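Local coordinates for caspase-1 (Spodoptera frugiperda, PDB 1M72), which probably acts as an executioner cysteine protease of apoptosis, working as a heterotetramer of two heterodimers, each of a large and a small subunit, at residues C[63-66]-C[67-70]; C[81-84]-C[85-89]; C[174-178]-C[179-183]; C[212-216]-C[217-221]; C[223-226]-C[227-230]. One frame throughout, in Å; residues are numbered along the deposited sequence.

Contact 1: residues C[63-66]-C[67-70]; sequences KVLK and TLGF
Hydrogen bonds between T67, G69 and F70 and the last helical turn close helix 54-67. G69 N reaches K66 O at 2.8 Å, approaching from well above the carbonyl plane, and F70 N donates to L65 O at 2.9 Å; L68 N makes weaker, bent bonds to V64 O and L65 O. T67 adds a side-chain bond: its hydroxyl lies between backbone N and carbonyl carbon (chi1 76°), and OG1 donates to V64 O at 2.8 Å, a carbonyl near the helix end that a threonine can reach by folding back. The positive phi of G69, 102°, together with the bonds back into the last turn, makes this a Schellman motif; glycine tolerates that backbone at little cost. Apolar packing follows the turn. L65 CB rests 3.9 Å from F70 CD1, and L65 O sits at the edge of the F70 ring, in its plane. L65 and F70 touch A35 and L102 of the central sheet, where large hydrophobic side chains suit the buried helix-sheet interface.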
loop_
_atom_site.group_PDB
_atom_site.type_symbol
_atom_site.label_atom_id
_atom_site.label_comp_id
_atom_site.label_asym_id
_atom_site.label_seq_id
_atom_site.Cartn_x
_atom_site.Cartn_y
_atom_site.Cartn_z
ATOM N N LYS C 63 7.145 17.930 -16.277
ATOM C CA LYS C 63 8.449 17.888 -16.903
ATOM C C LYS C 63 9.159 16.533 -16.763
ATOM O O LYS C 63 9.723 16.003 -17.737
ATOM C CB LYS C 63 9.346 18.991 -16.341
ATOM C CG LYS C 63 10.804 18.864 -16.771
ATOM C CD LYS C 63 11.614 20.176 -16.571
ATOM C CE LYS C 63 13.089 19.997 -17.051
ATOM N NZ LYS C 63 13.876 21.272 -17.051
ATOM N N VAL C 64 9.154 15.970 -15.564
ATOM C CA VAL C 64 9.826 14.701 -15.425
ATOM C C VAL C 64 9.081 13.561 -16.142
ATOM O O VAL C 64 9.711 12.700 -16.753
ATOM C CB VAL C 64 10.099 14.358 -13.948
ATOM C CG1 VAL C 64 8.784 13.932 -13.229
ATOM C CG2 VAL C 64 11.172 13.267 -13.888
ATOM N N LEU C 65 7.753 13.557 -16.113
ATOM C CA LEU C 65 7.027 12.505 -16.799
ATOM C C LEU C 65 7.232 12.583 -18.339
ATOM O O LEU C 65 7.171 11.569 -19.037
ATOM C CB LEU C 65 5.543 12.554 -16.424
ATOM C CG LEU C 65 5.279 12.394 -14.919
ATOM C CD1 LEU C 65 3.799 12.533 -14.636
ATOM C CD2 LEU C 65 5.786 11.022 -14.443
ATOM N N LYS C 66 7.496 13.766 -18.874
ATOM C CA LYS C 66 7.727 13.877 -20.308
ATOM C C LYS C 66 9.062 13.234 -20.645
ATOM O O LYS C 66 9.174 12.505 -21.619
ATOM C CB LYS C 66 7.730 15.349 -20.761
ATOM C CG LYS C 66 6.360 15.916 -20.920
ATOM C CD LYS C 66 6.389 17.419 -21.190
ATOM C CE LYS C 66 4.957 17.946 -21.247
ATOM N NZ LYS C 66 4.854 19.382 -21.624
ATOM N N THR C 67 10.075 13.483 -19.829
ATOM C CA THR C 67 11.376 12.894 -20.102
ATOM C C THR C 67 11.318 11.352 -20.040
ATOM O O THR C 67 12.166 10.667 -20.607
ATOM C CB THR C 67 12.434 13.423 -19.102
ATOM O OG1 THR C 67 12.263 12.788 -17.835
ATOM C CG2 THR C 67 12.268 14.928 -18.896
ATOM N N LEU C 68 10.309 10.821 -19.349
ATOM C CA LEU C 68 10.142 9.387 -19.185
ATOM C C LEU C 68 9.272 8.837 -20.300
ATOM O O LEU C 68 9.009 7.646 -20.348
ATOM C CB LEU C 68 9.521 9.076 -17.807
ATOM C CG LEU C 68 10.456 9.277 -16.589
ATOM C CD1 LEU C 68 9.698 9.089 -15.295
ATOM C CD2 LEU C 68 11.616 8.260 -16.632
ATOM N N GLY C 69 8.790 9.729 -21.163
ATOM C CA GLY C 69 7.991 9.308 -22.303
ATOM C C GLY C 69 6.485 9.460 -22.266
ATOM O O GLY C 69 5.817 9.147 -23.265
ATOM N N PHE C 70 5.934 9.911 -21.136
ATOM C CA PHE C 70 4.483 10.088 -21.011
ATOM C C PHE C 70 3.950 11.212 -21.905
ATOM O O PHE C 70 4.636 12.196 -22.145
ATOM C CB PHE C 70 4.101 10.421 -19.542
ATOM C CG PHE C 70 4.128 9.236 -18.622
ATOM C CD1 PHE C 70 5.262 8.956 -17.841
ATOM C CD2 PHE C 70 3.027 8.368 -18.552
ATOM C CE1 PHE C 70 5.304 7.822 -16.997
ATOM C CE2 PHE C 70 3.063 7.228 -17.712
ATOM C CZ PHE C 70 4.190 6.949 -16.935
#

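Contact 2: residues C[81-84]-C[85-89]; sequences EEIN and KFIQQ
Regular i to i+4 backbone bonds run through this part, which makes up most of helix 80-92, the straightest being F86 N to E82 O at 178°. The helix is one of those packed against the central sheet of the caspase fold. I83 and I87, one turn apart, lie side by side pointing the same way, with I83 CG2 4.1 Å from I87 CG1; both also touch F38 of strand 31-39, a buried place that suits branched aliphatic side chains. The F86 ring lies near the carbonyl of E82, with F86 CD2 3.1 Å from E82 O, and meets the ring of F75. K85 NZ stands 3.0 Å above the plane of the F86 ring, offset toward its rim. E82 directs OE2 to K79 N, just before the helix, where a carboxylate suits the N-terminal end. On a more polar side, N84 and Q88 pair through their amides, whose planes are 54° apart: Q88 NE2 donates to N84 OD1 at 3.0 Å, in the carbonyl plane and on a lone pair.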
loop_
_atom_site.group_PDB
_atom_site.type_symbol
_atom_site.label_atom_id
_atom_site.label_comp_id
_atom_site.label_asym_id
_atom_site.label_seq_id
_atom_site.Cartn_x
_atom_site.Cartn_y
_atom_site.Cartn_z
ATOM N N GLU C 81 -17.609 16.935 -12.240
ATOM C CA GLU C 81 -18.169 16.233 -13.375
ATOM C C GLU C 81 -17.202 16.235 -14.530
ATOM O O GLU C 81 -17.250 15.354 -15.383
ATOM C CB GLU C 81 -19.499 16.874 -13.806
ATOM C CG GLU C 81 -20.606 16.805 -12.728
ATOM C CD GLU C 81 -21.047 15.375 -12.383
ATOM O OE1 GLU C 81 -20.169 14.538 -12.042
ATOM O OE2 GLU C 81 -22.278 15.094 -12.443
ATOM N N GLU C 82 -16.340 17.244 -14.553
ATOM C CA GLU C 82 -15.365 17.369 -15.609
ATOM C C GLU C 82 -14.282 16.332 -15.417
ATOM O O GLU C 82 -13.870 15.688 -16.371
ATOM C CB GLU C 82 -14.754 18.757 -15.606
ATOM C CG GLU C 82 -15.781 19.862 -15.651
ATOM C CD GLU C 82 -15.163 21.211 -15.984
ATOM O OE1 GLU C 82 -15.269 21.610 -17.157
ATOM O OE2 GLU C 82 -14.560 21.867 -15.100
ATOM N N ILE C 83 -13.811 16.182 -14.190
ATOM C CA ILE C 83 -12.796 15.191 -13.899
ATOM C C ILE C 83 -13.396 13.808 -14.239
ATOM O O ILE C 83 -12.797 13.000 -14.973
ATOM C CB ILE C 83 -12.417 15.223 -12.404
ATOM C CG1 ILE C 83 -11.730 16.547 -12.074
ATOM C CG2 ILE C 83 -11.548 14.003 -12.044
ATOM C CD1 ILE C 83 -11.477 16.769 -10.581
ATOM N N ASN C 84 -14.604 13.560 -13.740
ATOM C CA ASN C 84 -15.224 12.292 -13.985
ATOM C C ASN C 84 -15.383 11.980 -15.455
ATOM O O ASN C 84 -15.195 10.837 -15.874
ATOM C CB ASN C 84 -16.563 12.196 -13.302
ATOM C CG ASN C 84 -17.117 10.802 -13.380
ATOM O OD1 ASN C 84 -17.210 10.241 -14.472
ATOM N ND2 ASN C 84 -17.479 10.219 -12.234
ATOM N N LYS C 85 -15.708 12.996 -16.240
ATOM C CA LYS C 85 -15.893 12.827 -17.679
ATOM C C LYS C 85 -14.589 12.458 -18.387
ATOM O O LYS C 85 -14.545 11.491 -19.142
ATOM C CB LYS C 85 -16.495 14.116 -18.255
ATOM C CG LYS C 85 -15.965 14.583 -19.594
ATOM C CD LYS C 85 -15.904 16.117 -19.598
ATOM C CE LYS C 85 -15.687 16.691 -20.998
ATOM N NZ LYS C 85 -14.468 16.123 -21.647
ATOM N N PHE C 86 -13.536 13.237 -18.155
ATOM C CA PHE C 86 -12.251 12.953 -18.760
ATOM C C PHE C 86 -11.695 11.586 -18.319
ATOM O O PHE C 86 -11.016 10.925 -19.087
ATOM C CB PHE C 86 -11.260 14.063 -18.433
ATOM C CG PHE C 86 -11.495 15.334 -19.224
ATOM C CD1 PHE C 86 -11.329 15.352 -20.617
ATOM C CD2 PHE C 86 -11.862 16.526 -18.582
ATOM C CE1 PHE C 86 -11.520 16.546 -21.348
ATOM C CE2 PHE C 86 -12.060 17.725 -19.308
ATOM C CZ PHE C 86 -11.888 17.734 -20.681
ATOM N N ILE C 87 -11.996 11.174 -17.093
ATOM C CA ILE C 87 -11.546 9.899 -16.578
ATOM C C ILE C 87 -12.224 8.799 -17.381
ATOM O O ILE C 87 -11.574 7.870 -17.835
ATOM C CB ILE C 87 -11.894 9.763 -15.068
ATOM C CG1 ILE C 87 -10.904 10.582 -14.230
ATOM C CG2 ILE C 87 -11.885 8.305 -14.627
ATOM C CD1 ILE C 87 -9.588 9.909 -14.045
ATOM N N GLN C 88 -13.536 8.903 -17.557
ATOM C CA GLN C 88 -14.263 7.908 -18.314
ATOM C C GLN C 88 -13.775 7.854 -19.762
ATOM O O GLN C 88 -13.580 6.784 -20.320
ATOM C CB GLN C 88 -15.764 8.198 -18.280
ATOM C CG GLN C 88 -16.390 8.116 -16.902
ATOM C CD GLN C 88 -17.831 7.589 -16.937
ATOM O OE1 GLN C 88 -18.186 6.780 -17.801
ATOM N NE2 GLN C 88 -18.658 8.024 -15.978
ATOM N N GLN C 89 -13.546 9.003 -20.366
ATOM C CA GLN C 89 -13.114 8.998 -21.750
ATOM C C GLN C 89 -11.733 8.367 -21.862
ATOM O O GLN C 89 -11.399 7.701 -22.849
ATOM C CB GLN C 89 -13.068 10.411 -22.294
ATOM C CG GLN C 89 -14.311 11.230 -22.041
ATOM C CD GLN C 89 -14.201 12.598 -22.695
ATOM O OE1 GLN C 89 -13.134 13.233 -22.653
ATOM N NE2 GLN C 89 -15.298 13.062 -23.310
#

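Contact 3: residues C[174-178]-C[179-183]; sequences YRIPV and HADFL
P177 and A180 close a tight turn: A180 N donates to P177 O at 3.2 Å, fairly straight but from above the carbonyl plane rather than along a lone pair. The A180 CB methyl comes to 3.9 Å from P177 CD, and a methyl is small enough to lie this close to the proline ring. Water 1 spans the turn, donating to P177 O at 3.0 Å and to A180 O at 2.7 Å. Next along the turn, V178 lays CG2 3.7 Å from CD2 of the H179 imidazole; with CG1 anti to the carbonyl carbon (chi1 -47°), CG2 is left between backbone N and carbonyl carbon, beside the ring. Farther on, V178 O lies at the edge of the F182 ring, 4.0 Å from CE2. Residues P177 to A180 form a type I beta turn that leads from strand 173-176 to strand 182-186, a central-sheet strand that F182 and L183 enter. Beyond it, the side chains of I176 and D181 cross at about a right angle, I176 CD1 4.1 Å from D181 OD2, while D181 OD1 is hydrogen-bonded to the hydroxyls of Y25 and T260. The second subunit meets the turn directly: its D156 accepts from the backbone N atoms of V178 and H179, and its Y192 meets the H179 ring edge-to-face. Residues 174-176 pair antiparallel with a strand of that chain, so the sheet runs on across the interface.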
loop_
_atom_site.group_PDB
_atom_site.type_symbol
_atom_site.label_atom_id
_atom_site.label_comp_id
_atom_site.label_asym_id
_atom_site.label_seq_id
_atom_site.Cartn_x
_atom_site.Cartn_y
_atom_site.Cartn_z
ATOM N N TYR C 174 -3.676 -16.762 -19.950
ATOM C CA TYR C 174 -3.720 -16.912 -18.500
ATOM C C TYR C 174 -4.684 -15.851 -17.960
ATOM O O TYR C 174 -4.958 -14.836 -18.623
ATOM C CB TYR C 174 -2.295 -16.816 -17.864
ATOM C CG TYR C 174 -1.583 -15.503 -18.078
ATOM C CD1 TYR C 174 -1.740 -14.442 -17.175
ATOM C CD2 TYR C 174 -0.758 -15.312 -19.189
ATOM C CE1 TYR C 174 -1.078 -13.209 -17.386
ATOM C CE2 TYR C 174 -0.090 -14.106 -19.410
ATOM C CZ TYR C 174 -0.245 -13.052 -18.509
ATOM O OH TYR C 174 0.453 -11.867 -18.712
ATOM N N ARG C 175 -5.224 -16.113 -16.774
ATOM C CA ARG C 175 -6.192 -15.213 -16.149
ATOM C C ARG C 175 -5.659 -14.472 -14.967
ATOM O O ARG C 175 -4.924 -15.042 -14.159
ATOM C CB ARG C 175 -7.448 -15.979 -15.729
ATOM C CG ARG C 175 -8.328 -16.231 -16.903
ATOM C CD ARG C 175 -9.348 -17.294 -16.618
ATOM N NE ARG C 175 -10.069 -17.025 -15.383
ATOM C CZ ARG C 175 -11.021 -16.116 -15.222
ATOM N NH1 ARG C 175 -11.408 -15.343 -16.229
ATOM N NH2 ARG C 175 -11.594 -16.005 -14.028
ATOM N N ILE C 176 -6.068 -13.203 -14.863
ATOM C CA ILE C 176 -5.654 -12.325 -13.765
ATOM C C ILE C 176 -6.869 -11.660 -13.134
ATOM O O ILE C 176 -7.940 -11.621 -13.740
ATOM C CB ILE C 176 -4.695 -11.218 -14.268
ATOM C CG1 ILE C 176 -5.436 -10.300 -15.269
ATOM C CG2 ILE C 176 -3.458 -11.883 -14.904
ATOM C CD1 ILE C 176 -4.787 -8.887 -15.521
ATOM N N PRO C 177 -6.726 -11.136 -11.903
ATOM C CA PRO C 177 -7.851 -10.470 -11.213
ATOM C C PRO C 177 -8.040 -9.130 -11.887
ATOM O O PRO C 177 -7.048 -8.525 -12.304
ATOM C CB PRO C 177 -7.343 -10.305 -9.769
ATOM C CG PRO C 177 -6.261 -11.315 -9.631
ATOM C CD PRO C 177 -5.582 -11.318 -10.992
ATOM N N VAL C 178 -9.275 -8.656 -11.996
ATOM C CA VAL C 178 -9.482 -7.365 -12.639
ATOM C C VAL C 178 -8.992 -6.202 -11.787
ATOM O O VAL C 178 -8.885 -5.075 -12.286
ATOM C CB VAL C 178 -10.984 -7.166 -13.073
ATOM C CG1 VAL C 178 -11.444 -8.453 -13.803
ATOM C CG2 VAL C 178 -11.932 -6.839 -11.863
ATOM N N HIS C 179 -8.681 -6.471 -10.512
ATOM C CA HIS C 179 -8.158 -5.434 -9.611
ATOM C C HIS C 179 -6.653 -5.452 -9.458
ATOM O O HIS C 179 -6.102 -4.674 -8.652
ATOM C CB HIS C 179 -8.733 -5.572 -8.231
ATOM C CG HIS C 179 -10.134 -5.115 -8.138
ATOM N ND1 HIS C 179 -10.464 -3.786 -7.938
ATOM C CD2 HIS C 179 -11.302 -5.785 -8.328
ATOM C CE1 HIS C 179 -11.784 -3.663 -8.015
ATOM N NE2 HIS C 179 -12.315 -4.858 -8.251
ATOM N N ALA C 180 -5.986 -6.350 -10.179
ATOM C CA ALA C 180 -4.536 -6.429 -10.073
ATOM C C ALA C 180 -3.923 -5.297 -10.858
ATOM O O ALA C 180 -4.541 -4.735 -11.749
ATOM C CB ALA C 180 -3.993 -7.755 -10.653
ATOM N N ASP C 181 -2.687 -4.987 -10.504
ATOM C CA ASP C 181 -1.869 -4.025 -11.224
ATOM C C ASP C 181 -2.103 -2.558 -11.062
ATOM O O ASP C 181 -1.825 -1.751 -11.971
ATOM C CB ASP C 181 -1.825 -4.419 -12.708
ATOM C CG ASP C 181 -1.379 -5.866 -12.879
ATOM O OD1 ASP C 181 -0.496 -6.289 -12.089
ATOM O OD2 ASP C 181 -1.918 -6.578 -13.750
ATOM N N PHE C 182 -2.555 -2.224 -9.866
ATOM C CA PHE C 182 -2.779 -0.836 -9.512
ATOM C C PHE C 182 -1.719 -0.482 -8.471
ATOM O O PHE C 182 -1.342 -1.320 -7.620
ATOM C CB PHE C 182 -4.185 -0.621 -8.888
ATOM C CG PHE C 182 -5.310 -0.612 -9.894
ATOM C CD1 PHE C 182 -5.872 0.607 -10.334
ATOM C CD2 PHE C 182 -5.800 -1.818 -10.426
ATOM C CE1 PHE C 182 -6.908 0.633 -11.304
ATOM C CE2 PHE C 182 -6.833 -1.811 -11.384
ATOM C CZ PHE C 182 -7.396 -0.573 -11.834
ATOM N N LEU C 183 -1.243 0.751 -8.570
ATOM C CA LEU C 183 -0.318 1.304 -7.620
ATOM C C LEU C 183 -0.974 2.625 -7.242
ATOM O O LEU C 183 -1.220 3.479 -8.103
ATOM C CB LEU C 183 1.030 1.580 -8.244
ATOM C CG LEU C 183 2.035 2.271 -7.296
ATOM C CD1 LEU C 183 2.264 1.399 -6.107
ATOM C CD2 LEU C 183 3.343 2.539 -8.051
HETATM O O HOH W 1 -6.199 -5.884 -13.481
#

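Contact 4: residues C[212-216]-C[217-221]; sequences LRYAG and TERDI
The guanidinium of R219 lies with one face over the A215 methyl, CB standing 3.8 Å above its plane and offset toward the rim. NH1 meets the Y214 ring at its edge, near the ring plane, 4.1 Å from CE2; the two planes are 62° apart, so the groups are not stacked. The R219 chain gets there by leaving with CG opposite the backbone N (chi1 173°) and then bending at chi3, which turns the charged end back over A215, beside Y214. Its CB also rests 3.9 Å from A215 CB; the aliphatic stem packs on A215 and L224, while the guanidinium reaches Y214 and F227. NH1 has a weak, long ion pair with E211. Backbone bonds hold the reversal: A215 O takes R219 N at 3.0 Å, nearly along the C=O axis, and E218 N at 3.0 Å from above the carbonyl plane. A single carbonyl thereby grips two successive amides, leaving helix 203-215 with a sharp change of direction. G216 suits the bend because it has no side chain to strike L212 O. T217 and E218 continue the turn, and D220 follows at the N-cap of helix 221-235, where an aspartate readily accepts from N-H groups at a helix start. The arrangement is a short connection between the consecutive helices 203-215 and 221-235, ending in an Asp N-cap, on one side of the caspase domain.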
loop_
_atom_site.group_PDB
_atom_site.type_symbol
_atom_site.label_atom_id
_atom_site.label_comp_id
_atom_site.label_asym_id
_atom_site.label_seq_id
_atom_site.Cartn_x
_atom_site.Cartn_y
_atom_site.Cartn_z
ATOM N N LEU C 212 12.398 10.618 -9.327
ATOM C CA LEU C 212 12.122 10.270 -10.713
ATOM C C LEU C 212 13.210 10.857 -11.610
ATOM O O LEU C 212 13.627 10.207 -12.563
ATOM C CB LEU C 212 10.756 10.792 -11.163
ATOM C CG LEU C 212 9.544 9.993 -10.649
ATOM C CD1 LEU C 212 8.236 10.599 -11.153
ATOM C CD2 LEU C 212 9.669 8.510 -11.100
ATOM N N ARG C 213 13.674 12.075 -11.319
ATOM C CA ARG C 213 14.755 12.652 -12.125
ATOM C C ARG C 213 16.062 11.842 -11.977
ATOM O O ARG C 213 16.730 11.571 -12.962
ATOM C CB ARG C 213 15.027 14.105 -11.728
ATOM C CG ARG C 213 14.257 15.139 -12.500
ATOM C CD ARG C 213 14.663 16.545 -12.017
ATOM N NE ARG C 213 13.649 17.174 -11.155
ATOM C CZ ARG C 213 13.739 17.315 -9.832
ATOM N NH1 ARG C 213 14.814 16.877 -9.180
ATOM N NH2 ARG C 213 12.735 17.864 -9.150
ATOM N N TYR C 214 16.402 11.446 -10.747
ATOM C CA TYR C 214 17.625 10.687 -10.450
ATOM C C TYR C 214 17.654 9.230 -10.919
ATOM O O TYR C 214 18.642 8.794 -11.502
ATOM C CB TYR C 214 17.914 10.715 -8.932
ATOM C CG TYR C 214 19.114 9.872 -8.469
ATOM C CD1 TYR C 214 20.440 10.238 -8.797
ATOM C CD2 TYR C 214 18.923 8.701 -7.714
ATOM C CE1 TYR C 214 21.550 9.457 -8.384
ATOM C CE2 TYR C 214 20.018 7.905 -7.296
ATOM C CZ TYR C 214 21.333 8.291 -7.640
ATOM O OH TYR C 214 22.409 7.491 -7.255
ATOM N N ALA C 215 16.594 8.465 -10.678
ATOM C CA ALA C 215 16.641 7.048 -11.054
ATOM C C ALA C 215 15.388 6.496 -11.723
ATOM O O ALA C 215 15.223 5.265 -11.818
ATOM C CB ALA C 215 16.990 6.197 -9.806
ATOM N N GLY C 216 14.530 7.403 -12.196
ATOM C CA GLY C 216 13.270 7.021 -12.820
ATOM C C GLY C 216 13.309 5.995 -13.942
ATOM O O GLY C 216 12.334 5.252 -14.190
ATOM N N THR C 217 14.450 5.920 -14.611
ATOM C CA THR C 217 14.620 4.999 -15.730
ATOM C C THR C 217 15.117 3.626 -15.327
ATOM O O THR C 217 14.818 2.639 -15.978
ATOM C CB THR C 217 15.655 5.558 -16.743
ATOM O OG1 THR C 217 15.245 6.854 -17.223
ATOM C CG2 THR C 217 15.773 4.621 -17.905
ATOM N N GLU C 218 15.854 3.559 -14.227
ATOM C CA GLU C 218 16.493 2.317 -13.823
ATOM C C GLU C 218 16.050 1.623 -12.583
ATOM O O GLU C 218 16.393 0.461 -12.399
ATOM C CB GLU C 218 17.988 2.555 -13.655
ATOM C CG GLU C 218 18.590 3.433 -14.703
ATOM C CD GLU C 218 19.650 4.374 -14.130
ATOM O OE1 GLU C 218 19.265 5.359 -13.433
ATOM O OE2 GLU C 218 20.857 4.112 -14.381
ATOM N N ARG C 219 15.324 2.309 -11.718
ATOM C CA ARG C 219 14.934 1.703 -10.459
ATOM C C ARG C 219 13.488 1.231 -10.492
ATOM O O ARG C 219 12.661 1.881 -11.118
ATOM C CB ARG C 219 15.176 2.753 -9.397
ATOM C CG ARG C 219 14.717 2.471 -8.030
ATOM C CD ARG C 219 15.336 3.523 -7.130
ATOM N NE ARG C 219 16.767 3.285 -6.986
ATOM C CZ ARG C 219 17.634 4.093 -6.377
ATOM N NH1 ARG C 219 17.250 5.250 -5.829
ATOM N NH2 ARG C 219 18.907 3.713 -6.302
ATOM N N ASP C 220 13.177 0.093 -9.856
ATOM C CA ASP C 220 11.788 -0.350 -9.851
ATOM C C ASP C 220 10.942 0.605 -8.959
ATOM O O ASP C 220 11.444 1.202 -7.975
ATOM C CB ASP C 220 11.673 -1.816 -9.434
ATOM C CG ASP C 220 11.716 -2.017 -7.934
ATOM O OD1 ASP C 220 10.647 -1.863 -7.292
ATOM O OD2 ASP C 220 12.823 -2.322 -7.413
ATOM N N ILE C 221 9.678 0.746 -9.366
ATOM C CA ILE C 221 8.717 1.662 -8.779
ATOM C C ILE C 221 8.581 1.554 -7.258
ATOM O O ILE C 221 8.646 2.573 -6.553
ATOM C CB ILE C 221 7.307 1.542 -9.541
ATOM C CG1 ILE C 221 6.493 2.836 -9.377
ATOM C CG2 ILE C 221 6.463 0.411 -8.966
ATOM C CD1 ILE C 221 7.281 4.064 -9.616
HETATM O O HOH W 2 17.086 7.974 -14.488
#

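Contact 5: residues C[223-226]-C[227-230]; sequences TLLT and FVCQ
T223 and F227 lie side by side pointing the same way: T223 CG2, opposite the backbone N, comes to 3.5 Å from F227 CE1, while T223 OG1 is taken up by D220 OD2 at the helix N-cap. T223 O accepts from F227 N at 3.2 Å, and F227 CD1 lies 3.4 Å from that same carbonyl oxygen. L224 sends CD2 obliquely across V228, 3.9 Å from V228 CG2, and its O takes V228 N. L225 approaches the same V228 methyl with its own CD2, also at 3.9 Å, but lies alongside, so both leucine branches touch one methyl. Valine's branch at CB puts that methyl within reach of both directly off the backbone. L225 also packs on L208 and I255; a flexible aliphatic chain suits this buried place between helix and sheet. T226 turns OG1 back to L222 O, a common way for a threonine to satisfy its hydroxyl within a buried helix. C229 packs its compact side chain on I255 and P253. F227 touches P23, and C229 touches L259, of the second subunit. The row is characteristic of a largely buried helix packed between helix 203-215, strand 254-257 and the second subunit in the caspase dimer.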
loop_
_atom_site.group_PDB
_atom_site.type_symbol
_atom_site.label_atom_id
_atom_site.label_comp_id
_atom_site.label_asym_id
_atom_site.label_seq_id
_atom_site.Cartn_x
_atom_site.Cartn_y
_atom_site.Cartn_z
ATOM N N THR C 223 10.787 0.348 -5.103
ATOM C CA THR C 223 12.038 0.775 -4.480
ATOM C C THR C 223 12.175 2.280 -4.540
ATOM O O THR C 223 12.644 2.939 -3.598
ATOM C CB THR C 223 13.239 0.141 -5.169
ATOM O OG1 THR C 223 13.195 -1.281 -4.958
ATOM C CG2 THR C 223 14.542 0.714 -4.613
ATOM N N LEU C 224 11.728 2.815 -5.656
ATOM C CA LEU C 224 11.768 4.246 -5.901
ATOM C C LEU C 224 10.851 4.994 -4.915
ATOM O O LEU C 224 11.247 5.986 -4.347
ATOM C CB LEU C 224 11.329 4.504 -7.334
ATOM C CG LEU C 224 11.641 5.912 -7.803
ATOM C CD1 LEU C 224 12.188 5.843 -9.259
ATOM C CD2 LEU C 224 10.395 6.781 -7.680
ATOM N N LEU C 225 9.618 4.501 -4.739
ATOM C CA LEU C 225 8.684 5.127 -3.828
ATOM C C LEU C 225 9.147 4.907 -2.380
ATOM O O LEU C 225 8.796 5.696 -1.508
ATOM C CB LEU C 225 7.250 4.613 -4.084
ATOM C CG LEU C 225 6.678 5.178 -5.406
ATOM C CD1 LEU C 225 5.264 4.642 -5.718
ATOM C CD2 LEU C 225 6.697 6.714 -5.302
ATOM N N THR C 226 9.958 3.863 -2.128
ATOM C CA THR C 226 10.486 3.664 -0.785
ATOM C C THR C 226 11.425 4.856 -0.490
ATOM O O THR C 226 11.354 5.467 0.575
ATOM C CB THR C 226 11.276 2.393 -0.668
ATOM O OG1 THR C 226 10.380 1.281 -0.683
ATOM C CG2 THR C 226 12.057 2.369 0.628
ATOM N N PHE C 227 12.279 5.219 -1.448
ATOM C CA PHE C 227 13.153 6.339 -1.216
ATOM C C PHE C 227 12.408 7.674 -1.266
ATOM O O PHE C 227 12.841 8.662 -0.667
ATOM C CB PHE C 227 14.351 6.278 -2.180
ATOM C CG PHE C 227 15.253 5.070 -1.933
ATOM C CD1 PHE C 227 15.683 4.268 -2.998
ATOM C CD2 PHE C 227 15.542 4.669 -0.612
ATOM C CE1 PHE C 227 16.359 3.090 -2.748
ATOM C CE2 PHE C 227 16.230 3.468 -0.336
ATOM C CZ PHE C 227 16.633 2.674 -1.410
ATOM N N VAL C 228 11.286 7.722 -1.971
ATOM C CA VAL C 228 10.511 8.940 -1.972
ATOM C C VAL C 228 9.998 9.109 -0.492
ATOM O O VAL C 228 9.984 10.232 0.038
ATOM C CB VAL C 228 9.305 8.862 -2.970
ATOM C CG1 VAL C 228 8.363 10.068 -2.755
ATOM C CG2 VAL C 228 9.788 8.893 -4.431
ATOM N N CYS C 229 9.613 8.005 0.161
ATOM C CA CYS C 229 9.101 8.039 1.543
ATOM C C CYS C 229 10.179 8.483 2.533
ATOM O O CYS C 229 9.934 9.231 3.498
ATOM C CB CYS C 229 8.554 6.659 1.965
ATOM S SG CYS C 229 6.972 6.210 1.170
ATOM N N GLN C 230 11.390 8.022 2.270
ATOM C CA GLN C 230 12.529 8.373 3.090
ATOM C C GLN C 230 12.786 9.861 2.997
ATOM O O GLN C 230 12.947 10.558 3.995
ATOM C CB GLN C 230 13.763 7.583 2.639
ATOM C CG GLN C 230 14.907 7.747 3.589
ATOM C CD GLN C 230 16.155 6.979 3.194
ATOM O OE1 GLN C 230 16.173 5.714 3.129
ATOM N NE2 GLN C 230 17.232 7.737 2.940
#

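How the contacts relate
Contacts 3 and 5 are the more buried, and both reach the second subunit; contacts 1, 2 and 4 lie partly at the surface. Contact 2 sits across the chain's centre from contacts 4 and 5, about 30 Å away between centres. Contacts 1, 4 and 5 form a connected group: V64 and L68 of contact 1 pack on L212 and G216 of contact 4, whose R219 and L212 meet F227 and L224 of contact 5. L183 of contact 3 touches I221 of contact 4 and L225 of contact 5. Contacts 2 and 5 repeat i to i+4 backbone bonds with side chains lined up one turn apart; in contacts 1, 3 and 4 the chain turns, and the bonding is less regular.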